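Local coordinates for protein beta-gamma-crystallin (Geodia cydonium, PDB 4IAU) that is of unknown function but binds calcium, as a beta/gamma-crystallin built from Greek key strand motifs, at residues 3-8 with 33-38; 21-26 with 45-50; 123-128 with 157-162. One frame throughout, in Å; residues are numbered along the deposited sequence. Where two conformers were deposited one is given.

Contact 1: residues 3-8 with 33-38; sequences TAKVTL and RVTKGM. With GOL (glycerol), chain F.
Lys5 to Leu8 and Arg33 to Lys36 lie side by side as antiparallel strands, their axes 4.6 Å apart at closest, with backbone bonds at Thr7 and again at Lys5. The Thr7 end is regular: Thr7 N gives an almost straight bond of 2.9 Å to Arg33 O, and Arg33 N answers to Thr7 O. At Lys5 the second strand has one residue too many. Lys5 O takes Lys36 N at 3.1 Å and also Thr35 N at 3.0 Å, the latter more bent (143° at the hydrogen), while Lys5 N returns 2.8 Å to Lys36 O. This is a classic beta bulge, set between the two central strands of the four-stranded antiparallel sheet in the N-terminal Greek key half, where strand 31-36 follows strand 15-18 in the chain yet pairs with strand 5-9. On the buried face Val6 CG2 meets Val34 CG2 at 3.9 Å, and Trp39 of strand 38-42 packs on both valines. At the bulge Thr35 has its OG1 between backbone N and carbonyl carbon (chi1 60°), which sets the hydroxyl 3.5 Å from Lys5 CB. A water joins Thr35 OG1 to Thr7 OG1, which is also bonded to Asp17. Lys5 and Lys36 start side by side on the face opposite the valines and stretch out, fully extended, to a glycerol probably left from crystallisation. Their NZ atoms end 5.6 Å apart; Lys5 NZ bonds the glycerol only weakly, and Lys36 NZ has a further partner in Ser2 O. Past the bulge, Gly37 takes a positive phi and gives its N-H to Glu62.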
loop_
_atom_site.group_PDB
_atom_site.type_symbol
_atom_site.label_atom_id
_atom_site.label_comp_id
_atom_site.label_asym_id
_atom_site.label_seq_id
_atom_site.Cartn_x
_atom_site.Cartn_y
_atom_site.Cartn_z
ATOM N N THR A 3 -7.666 14.476 1.272
ATOM C CA THR A 3 -8.072 13.278 1.964
ATOM C C THR A 3 -6.920 12.522 2.648
ATOM O O THR A 3 -7.141 11.793 3.655
ATOM C CB THR A 3 -8.805 12.343 0.975
ATOM O OG1 THR A 3 -9.846 13.137 0.382
ATOM C CG2 THR A 3 -9.511 11.356 1.830
ATOM N N ALA A 4 -5.723 12.647 2.173
ATOM C CA ALA A 4 -4.513 12.115 2.829
ATOM C C ALA A 4 -3.480 13.226 2.847
ATOM O O ALA A 4 -3.379 14.001 1.894
ATOM C CB ALA A 4 -4.004 10.899 2.085
ATOM N N LYS A 5 -2.689 13.282 3.932
ATOM C CA LYS A 5 -1.719 14.356 4.071
ATOM C C LYS A 5 -0.584 13.901 4.967
ATOM O O LYS A 5 -0.827 13.276 6.013
ATOM C CB LYS A 5 -2.397 15.621 4.582
ATOM C CG LYS A 5 -1.599 16.879 4.394
ATOM C CD LYS A 5 -2.410 18.114 4.839
ATOM C CE LYS A 5 -1.605 19.370 4.574
ATOM N NZ LYS A 5 -2.434 20.545 5.052
ATOM N N VAL A 6 0.630 14.234 4.591
ATOM C CA VAL A 6 1.812 13.941 5.380
ATOM C C VAL A 6 2.760 15.140 5.322
ATOM O O VAL A 6 2.934 15.745 4.288
ATOM C CB VAL A 6 2.488 12.623 4.934
ATOM C CG1 VAL A 6 2.958 12.696 3.477
ATOM C CG2 VAL A 6 3.636 12.254 5.856
ATOM N N THR A 7 3.382 15.415 6.461
ATOM C CA THR A 7 4.440 16.381 6.557
ATOM C C THR A 7 5.779 15.639 6.649
ATOM O O THR A 7 5.923 14.699 7.429
ATOM C CB THR A 7 4.299 17.235 7.829
ATOM O OG1 THR A 7 3.086 17.982 7.759
ATOM C CG2 THR A 7 5.494 18.196 8.021
ATOM N N LEU A 8 6.742 16.074 5.840
ATOM C CA LEU A 8 8.081 15.535 5.833
ATOM C C LEU A 8 9.058 16.668 6.062
ATOM O O LEU A 8 8.876 17.785 5.599
ATOM C CB LEU A 8 8.421 14.825 4.510
ATOM C CG LEU A 8 7.596 13.554 4.233
ATOM C CD1 LEU A 8 7.806 13.082 2.829
ATOM C CD2 LEU A 8 7.946 12.506 5.224
ATOM N N ARG A 33 5.452 13.178 9.846
ATOM C CA ARG A 33 4.208 13.163 10.595
ATOM C C ARG A 33 3.048 13.008 9.604
ATOM O O ARG A 33 2.754 13.930 8.862
ATOM C CB ARG A 33 3.994 14.408 11.425
ATOM C CG ARG A 33 2.721 14.392 12.240
ATOM C CD ARG A 33 2.539 15.649 13.016
ATOM N NE ARG A 33 1.202 15.754 13.567
ATOM C CZ ARG A 33 0.755 16.807 14.233
ATOM N NH1 ARG A 33 1.579 17.824 14.468
ATOM N NH2 ARG A 33 -0.521 16.783 14.610
ATOM N N VAL A 34 2.410 11.823 9.612
ATOM C CA VAL A 34 1.176 11.646 8.863
ATOM C C VAL A 34 0.055 12.366 9.608
ATOM O O VAL A 34 -0.206 12.055 10.778
ATOM C CB VAL A 34 0.819 10.164 8.703
ATOM C CG1 VAL A 34 -0.555 10.033 8.089
ATOM C CG2 VAL A 34 1.853 9.452 7.856
ATOM N N THR A 35 -0.575 13.337 8.964
ATOM C CA THR A 35 -1.659 14.094 9.604
ATOM C C THR A 35 -3.037 13.610 9.152
ATOM O O THR A 35 -3.982 13.774 9.936
ATOM C CB THR A 35 -1.468 15.579 9.368
ATOM O OG1 THR A 35 -1.477 15.837 7.981
ATOM C CG2 THR A 35 -0.167 16.047 10.022
ATOM N N LYS A 36 -3.156 13.010 7.982
ATOM C CA LYS A 36 -4.415 12.445 7.515
ATOM C C LYS A 36 -4.112 11.201 6.691
ATOM O O LYS A 36 -3.293 11.212 5.788
ATOM C CB LYS A 36 -5.227 13.390 6.629
ATOM C CG LYS A 36 -5.584 14.723 7.232
ATOM C CD LYS A 36 -6.337 15.581 6.158
ATOM C CE LYS A 36 -6.622 16.920 6.678
ATOM N NZ LYS A 36 -7.217 17.647 5.493
ATOM N N GLY A 37 -4.837 10.131 6.985
ATOM C CA GLY A 37 -4.796 8.929 6.170
ATOM C C GLY A 37 -3.717 7.962 6.632
ATOM O O GLY A 37 -3.358 7.882 7.805
HETATM N N MSE A 38 -3.233 7.158 5.681
HETATM C CA MSE A 38 -2.219 6.148 5.910
HETATM C C MSE A 38 -1.251 6.205 4.726
HETATM O O MSE A 38 -1.707 6.294 3.585
HETATM C CB MSE A 38 -2.829 4.757 5.994
HETATM C CG MSE A 38 -3.697 4.557 7.197
HETATM SE SE MSE A 38 -4.294 2.691 7.300
HETATM C CE MSE A 38 -3.070 1.976 6.006
HETATM C C1 GOL F . -5.084 21.164 3.845
HETATM O O1 GOL F . -4.776 20.165 2.805
HETATM C C2 GOL F . -6.289 20.567 4.494
HETATM O O2 GOL F . -6.286 19.282 3.866
HETATM C C3 GOL F . -6.373 20.487 5.991
HETATM O O3 GOL F . -5.271 19.770 6.684
HETATM O O HOH W 1 0.388 17.553 7.051
#

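Contact 2: residues 21-26 with 45-50; sequences EQTNIT and ANYNDA
Tyr47 reaches across to Glu21 and Asn46 to Thr23, each by one direct hydrogen bond. Tyr47 OH donates to Glu21 OE1 at 2.6 Å, coming in on the anti side of the oxygen and slightly out of the carboxylate plane; the carboxylate, at the edge of the ring, is turned 46° against it. Glu21 gets there because CG sits between its backbone N and carbonyl carbon (chi1 73°), with the rest of the chain extended. The other bond is backbone only: Asn46 N to Thr23 O, 2.9 Å and nearly straight. Asn46, Tyr47 and Asn48 all have positive phi, so the turn on which they lie winds left-handed. It follows strand 38-42 of the N-terminal half and faces the C-terminal one: Tyr47 has a backbone bond with Gly96, and the carboxylate of Asp49 is hydrogen-bonded to the ring NE2 of His91, consistent with a place at the interface between the two domains. A single water provides the indirect link, giving to Asn24 OD1 at 2.8 Å and accepting from Asn46 ND2 at 3.0 Å, on the solvent side. Van der Waals contact makes up the remainder. Thr23 CG2 lies 3.3 Å from Tyr47 OH, Gln22 O sits 3.6 Å from Tyr47 CE1, and Ala45 CB rests 3.4 Å from Asn24 OD1. Beyond the two segments, Arg77 makes a cation-pi contact with the Tyr47 ring, and Tyr42 meets it with the ring planes steeply inclined.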
loop_
_atom_site.group_PDB
_atom_site.type_symbol
_atom_site.label_atom_id
_atom_site.label_comp_id
_atom_site.label_asym_id
_atom_site.label_seq_id
_atom_site.Cartn_x
_atom_site.Cartn_y
_atom_site.Cartn_z
ATOM N N GLU A 21 0.538 10.771 -4.256
ATOM C CA GLU A 21 1.655 9.855 -4.419
ATOM C C GLU A 21 2.859 10.537 -5.053
ATOM O O GLU A 21 2.722 11.359 -5.951
ATOM C CB GLU A 21 1.250 8.618 -5.230
ATOM C CG GLU A 21 1.044 8.841 -6.719
ATOM C CD GLU A 21 0.729 7.564 -7.451
ATOM O OE1 GLU A 21 1.676 6.741 -7.578
ATOM O OE2 GLU A 21 -0.422 7.314 -7.811
ATOM N N GLN A 22 4.053 10.128 -4.607
ATOM C CA GLN A 22 5.310 10.611 -5.103
ATOM C C GLN A 22 6.186 9.448 -5.525
ATOM O O GLN A 22 6.759 8.749 -4.668
ATOM C CB GLN A 22 6.014 11.469 -4.019
ATOM C CG GLN A 22 5.135 12.604 -3.527
ATOM C CD GLN A 22 4.738 13.626 -4.552
ATOM O OE1 GLN A 22 5.521 14.065 -5.393
ATOM N NE2 GLN A 22 3.478 14.059 -4.498
ATOM N N THR A 23 6.283 9.197 -6.830
ATOM C CA THR A 23 7.050 8.106 -7.362
ATOM C C THR A 23 8.539 8.327 -7.272
ATOM O O THR A 23 9.335 7.374 -7.305
ATOM C CB THR A 23 6.722 7.882 -8.894
ATOM O OG1 THR A 23 6.892 9.174 -9.552
ATOM C CG2 THR A 23 5.317 7.485 -9.117
ATOM N N ASN A 24 8.934 9.597 -7.230
ATOM C CA ASN A 24 10.326 10.033 -7.057
ATOM C C ASN A 24 10.263 11.269 -6.148
ATOM O O ASN A 24 9.227 11.933 -6.099
ATOM C CB ASN A 24 10.989 10.420 -8.356
ATOM C CG ASN A 24 11.066 9.367 -9.385
ATOM O OD1 ASN A 24 11.936 8.483 -9.352
ATOM N ND2 ASN A 24 10.156 9.452 -10.337
ATOM N N ILE A 25 11.358 11.556 -5.478
ATOM C CA ILE A 25 11.420 12.741 -4.618
ATOM C C ILE A 25 12.869 13.198 -4.663
ATOM O O ILE A 25 13.769 12.434 -4.351
ATOM C CB ILE A 25 10.828 12.437 -3.214
ATOM C CG1 ILE A 25 10.810 13.706 -2.379
ATOM C CG2 ILE A 25 11.512 11.328 -2.477
ATOM C CD1 ILE A 25 9.804 14.706 -2.870
ATOM N N THR A 26 13.118 14.455 -5.008
ATOM C CA THR A 26 14.522 14.926 -5.083
ATOM C C THR A 26 15.107 15.192 -3.703
ATOM O O THR A 26 16.253 14.858 -3.397
ATOM C CB THR A 26 14.623 16.144 -6.002
ATOM O OG1 THR A 26 14.379 15.736 -7.349
ATOM C CG2 THR A 26 16.050 16.656 -5.972
ATOM N N ALA A 45 12.868 4.370 -5.481
ATOM C CA ALA A 45 11.852 5.027 -6.327
ATOM C C ALA A 45 10.852 4.008 -6.826
ATOM O O ALA A 45 11.079 2.801 -6.837
ATOM C CB ALA A 45 12.532 5.733 -7.483
ATOM N N ASN A 46 9.698 4.530 -7.255
ATOM C CA ASN A 46 8.707 3.664 -7.855
ATOM C C ASN A 46 8.296 2.543 -6.915
ATOM O O ASN A 46 7.975 1.430 -7.349
ATOM C CB ASN A 46 9.140 3.140 -9.243
ATOM C CG ASN A 46 9.546 4.312 -10.108
ATOM O OD1 ASN A 46 8.849 5.324 -10.230
ATOM N ND2 ASN A 46 10.733 4.210 -10.674
ATOM N N TYR A 47 8.254 2.840 -5.630
ATOM C CA TYR A 47 7.621 1.962 -4.650
ATOM C C TYR A 47 8.314 0.622 -4.616
ATOM O O TYR A 47 7.700 -0.448 -4.573
ATOM C CB TYR A 47 6.118 1.847 -4.852
ATOM C CG TYR A 47 5.483 3.186 -5.216
ATOM C CD1 TYR A 47 5.624 4.293 -4.404
ATOM C CD2 TYR A 47 4.804 3.341 -6.437
ATOM C CE1 TYR A 47 5.096 5.519 -4.742
ATOM C CE2 TYR A 47 4.263 4.573 -6.781
ATOM C CZ TYR A 47 4.411 5.674 -5.923
ATOM O OH TYR A 47 3.892 6.923 -6.185
ATOM N N ASN A 48 9.656 0.636 -4.553
ATOM C CA ASN A 48 10.444 -0.585 -4.415
ATOM C C ASN A 48 10.253 -1.534 -5.577
ATOM O O ASN A 48 10.378 -2.751 -5.456
ATOM C CB ASN A 48 10.257 -1.282 -3.077
ATOM C CG ASN A 48 10.934 -0.549 -1.952
ATOM O OD1 ASN A 48 11.750 0.355 -2.149
ATOM N ND2 ASN A 48 10.644 -0.982 -0.706
ATOM N N ASP A 49 10.043 -0.961 -6.786
ATOM C CA ASP A 49 9.871 -1.865 -7.930
ATOM C C ASP A 49 11.117 -2.685 -8.232
ATOM O O ASP A 49 11.014 -3.874 -8.517
ATOM C CB ASP A 49 9.439 -1.052 -9.172
ATOM C CG ASP A 49 8.922 -1.939 -10.277
ATOM O OD1 ASP A 49 8.049 -2.817 -9.994
ATOM O OD2 ASP A 49 9.386 -1.772 -11.414
ATOM N N ALA A 50 12.309 -2.058 -8.211
ATOM C CA ALA A 50 13.511 -2.774 -8.647
ATOM C C ALA A 50 13.755 -3.972 -7.753
ATOM O O ALA A 50 14.208 -5.029 -8.239
ATOM C CB ALA A 50 14.697 -1.846 -8.664
HETATM O O HOH W 2 12.409 6.632 -11.400
#

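Contact 3: residues 123-128 with 157-162; sequences WRLYEQ and KSMERE
Trp123 is sandwiched between two residues of the partner strand, and this is the tight half of the contact. The methyl CE of selenomethionine Met159 lies over one face, 3.9 Å from the centroid of the Trp123 five-membered ring; over the opposite face Arg161 CB stands 3.8 Å from the centroid of the six-membered ring. Both are CH-pi contacts. Met159 can do this because its CG is anti to the backbone N (chi1 -174°) and the chain runs straight on, crossing the indole at about a right angle. Leu125 lies alongside, with CD1 4.0 Å from Met159 CG. Trp123 and Met159 also touch Ile118 of strand 115-118, so this face of sheet 135-138/123-126/158-161 packs against the other sheet of the C-terminal Greek key domain. The antiparallel backbone pairing is regular at Arg124, whose N gives 2.8 Å to Glu160 O. At Tyr126 it breaks into a classic beta bulge: Tyr126 O takes Lys157 N at 2.9 Å and, weakly, Ser158 N at 3.4 Å. Ser158 OG gives to Gln128 O at 2.7 Å and takes a bond from Tyr131 N, which satisfies this buried hydroxyl twice. The other face is looser toward its Arg124 end. Arg124 NH1 and Glu162 OE2 make a long salt bridge of 3.5 Å, the carboxylate oxygen at the guanidinium edge and the planes 36° apart; OE2 is shared with Arg137, and Arg124 NE turns to Ser135. At the far end a water accepts from Lys157 NZ and gives to Glu127 O.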
loop_
_atom_site.group_PDB
_atom_site.type_symbol
_atom_site.label_atom_id
_atom_site.label_comp_id
_atom_site.label_asym_id
_atom_site.label_seq_id
_atom_site.Cartn_x
_atom_site.Cartn_y
_atom_site.Cartn_z
ATOM N N TRP A 123 -14.265 -9.746 2.475
ATOM C CA TRP A 123 -14.046 -10.042 1.060
ATOM C C TRP A 123 -13.806 -11.532 0.877
ATOM O O TRP A 123 -13.248 -12.194 1.751
ATOM C CB TRP A 123 -12.811 -9.271 0.577
ATOM C CG TRP A 123 -12.867 -7.785 0.735
ATOM C CD1 TRP A 123 -12.697 -7.067 1.902
ATOM C CD2 TRP A 123 -13.132 -6.835 -0.295
ATOM N NE1 TRP A 123 -12.836 -5.734 1.646
ATOM C CE2 TRP A 123 -13.081 -5.555 0.301
ATOM C CE3 TRP A 123 -13.381 -6.945 -1.657
ATOM C CZ2 TRP A 123 -13.269 -4.386 -0.419
ATOM C CZ3 TRP A 123 -13.548 -5.774 -2.382
ATOM C CH2 TRP A 123 -13.484 -4.507 -1.765
ATOM N N ARG A 124 -14.154 -12.008 -0.303
ATOM C CA ARG A 124 -13.808 -13.365 -0.731
ATOM C C ARG A 124 -12.832 -13.245 -1.893
ATOM O O ARG A 124 -13.029 -12.496 -2.836
ATOM C CB ARG A 124 -15.058 -14.150 -1.190
ATOM C CG ARG A 124 -15.998 -14.444 -0.068
ATOM C CD ARG A 124 -16.931 -15.587 -0.397
ATOM N NE ARG A 124 -16.094 -16.772 -0.044
ATOM C CZ ARG A 124 -15.921 -17.325 1.152
ATOM N NH1 ARG A 124 -16.528 -16.878 2.262
ATOM N NH2 ARG A 124 -15.103 -18.374 1.229
ATOM N N LEU A 125 -11.738 -13.998 -1.776
ATOM C CA LEU A 125 -10.601 -13.925 -2.675
ATOM C C LEU A 125 -10.535 -15.213 -3.506
ATOM O O LEU A 125 -10.519 -16.314 -2.932
ATOM C CB LEU A 125 -9.303 -13.792 -1.887
ATOM C CG LEU A 125 -9.055 -12.368 -1.327
ATOM C CD1 LEU A 125 -10.044 -11.939 -0.276
ATOM C CD2 LEU A 125 -7.639 -12.314 -0.786
ATOM N N TYR A 126 -10.399 -15.046 -4.815
ATOM C CA TYR A 126 -10.457 -16.124 -5.799
ATOM C C TYR A 126 -9.240 -16.134 -6.683
ATOM O O TYR A 126 -8.674 -15.080 -7.028
ATOM C CB TYR A 126 -11.689 -15.938 -6.696
ATOM C CG TYR A 126 -13.001 -15.934 -6.024
ATOM C CD1 TYR A 126 -13.484 -14.758 -5.452
ATOM C CD2 TYR A 126 -13.834 -17.067 -5.990
ATOM C CE1 TYR A 126 -14.735 -14.751 -4.836
ATOM C CE2 TYR A 126 -15.074 -17.056 -5.382
ATOM C CZ TYR A 126 -15.518 -15.887 -4.800
ATOM O OH TYR A 126 -16.734 -15.789 -4.194
ATOM N N GLU A 127 -8.818 -17.324 -7.119
ATOM C CA GLU A 127 -7.685 -17.537 -8.010
ATOM C C GLU A 127 -8.183 -17.763 -9.463
ATOM O O GLU A 127 -7.428 -18.196 -10.303
ATOM C CB GLU A 127 -6.835 -18.655 -7.534
ATOM C CG GLU A 127 -6.110 -18.350 -6.231
ATOM C CD GLU A 127 -5.089 -19.438 -5.874
ATOM O OE1 GLU A 127 -4.866 -20.382 -6.648
ATOM O OE2 GLU A 127 -4.550 -19.351 -4.766
ATOM N N GLN A 128 -9.441 -17.441 -9.721
ATOM C CA GLN A 128 -10.005 -17.362 -11.066
ATOM C C GLN A 128 -10.739 -16.069 -11.212
ATOM O O GLN A 128 -11.140 -15.474 -10.193
ATOM C CB GLN A 128 -10.965 -18.551 -11.286
ATOM C CG GLN A 128 -10.283 -19.877 -11.331
ATOM C CD GLN A 128 -11.255 -21.018 -11.468
ATOM O OE1 GLN A 128 -12.037 -21.077 -12.449
ATOM N NE2 GLN A 128 -11.170 -21.905 -10.489
ATOM N N LYS A 157 -7.126 -13.326 -8.728
ATOM C CA LYS A 157 -7.748 -12.889 -9.957
ATOM C C LYS A 157 -9.069 -12.194 -9.783
ATOM O O LYS A 157 -9.476 -11.426 -10.691
ATOM C CB LYS A 157 -7.877 -14.053 -10.943
ATOM C CG LYS A 157 -6.589 -14.357 -11.664
ATOM C CD LYS A 157 -6.801 -15.493 -12.701
ATOM C CE LYS A 157 -5.581 -15.689 -13.583
ATOM N NZ LYS A 157 -4.342 -16.056 -12.841
ATOM N N SER A 158 -9.810 -12.398 -8.713
ATOM C CA SER A 158 -11.009 -11.662 -8.449
ATOM C C SER A 158 -11.233 -11.597 -6.949
ATOM O O SER A 158 -10.710 -12.450 -6.199
ATOM C CB SER A 158 -12.231 -12.203 -9.177
ATOM O OG SER A 158 -12.533 -13.538 -8.857
HETATM N N MSE A 159 -11.971 -10.581 -6.501
HETATM C CA MSE A 159 -12.156 -10.317 -5.083
HETATM C C MSE A 159 -13.508 -9.672 -4.918
HETATM O O MSE A 159 -13.754 -8.613 -5.449
HETATM C CB MSE A 159 -10.971 -9.498 -4.558
HETATM C CG MSE A 159 -10.942 -9.273 -3.072
HETATM SE SE MSE A 159 -9.191 -8.601 -2.576
HETATM C CE MSE A 159 -9.672 -7.706 -0.964
ATOM N N GLU A 160 -14.405 -10.360 -4.172
ATOM C CA GLU A 160 -15.791 -9.972 -4.054
ATOM C C GLU A 160 -16.018 -9.405 -2.653
ATOM O O GLU A 160 -15.629 -10.017 -1.648
ATOM C CB GLU A 160 -16.715 -11.193 -4.309
ATOM C CG GLU A 160 -18.148 -10.745 -4.409
ATOM C CD GLU A 160 -19.076 -11.605 -5.208
ATOM O OE1 GLU A 160 -18.984 -12.796 -4.889
ATOM O OE2 GLU A 160 -19.838 -11.140 -6.097
ATOM N N ARG A 161 -16.654 -8.248 -2.562
ATOM C CA ARG A 161 -16.988 -7.662 -1.278
ATOM C C ARG A 161 -18.311 -8.232 -0.825
ATOM O O ARG A 161 -19.291 -8.187 -1.558
ATOM C CB ARG A 161 -17.028 -6.138 -1.403
ATOM C CG ARG A 161 -17.164 -5.474 -0.042
ATOM C CD ARG A 161 -17.035 -4.015 -0.177
ATOM N NE ARG A 161 -17.110 -3.375 1.103
ATOM C CZ ARG A 161 -16.504 -2.237 1.470
ATOM N NH1 ARG A 161 -15.777 -1.579 0.578
ATOM N NH2 ARG A 161 -16.724 -1.965 2.733
ATOM N N GLU A 162 -18.345 -8.727 0.384
ATOM C CA GLU A 162 -19.567 -9.298 0.966
ATOM C C GLU A 162 -20.385 -8.175 1.515
ATOM O O GLU A 162 -20.029 -7.001 1.771
ATOM C CB GLU A 162 -19.211 -10.313 2.058
ATOM C CG GLU A 162 -18.349 -11.489 1.704
ATOM C CD GLU A 162 -18.227 -12.559 2.770
ATOM O OE1 GLU A 162 -18.207 -12.235 3.978
ATOM O OE2 GLU A 162 -18.149 -13.772 2.443
HETATM O O HOH W 3 -4.666 -17.621 -10.690
#

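Along the chain contacts 1 and 2 interlock, their segments alternating as 3-8, 21-26, 33-38 and 45-50, and contact 3 follows after both have closed. Contacts 1 and 2 belong to the N-terminal half, with centres about 17 Å apart; contact 3 lies in the C-terminal half, its centre about 30 Å from that of contact 1 and 29 Å from that of contact 2, across the middle of the chain. Contacts 1 and 3 each pair the first and third strands of a sheet, an order consistent with the Greek key motif in both halves. Contact 2 joins no strands; it ties a loop to the turn that meets the calcium-binding half.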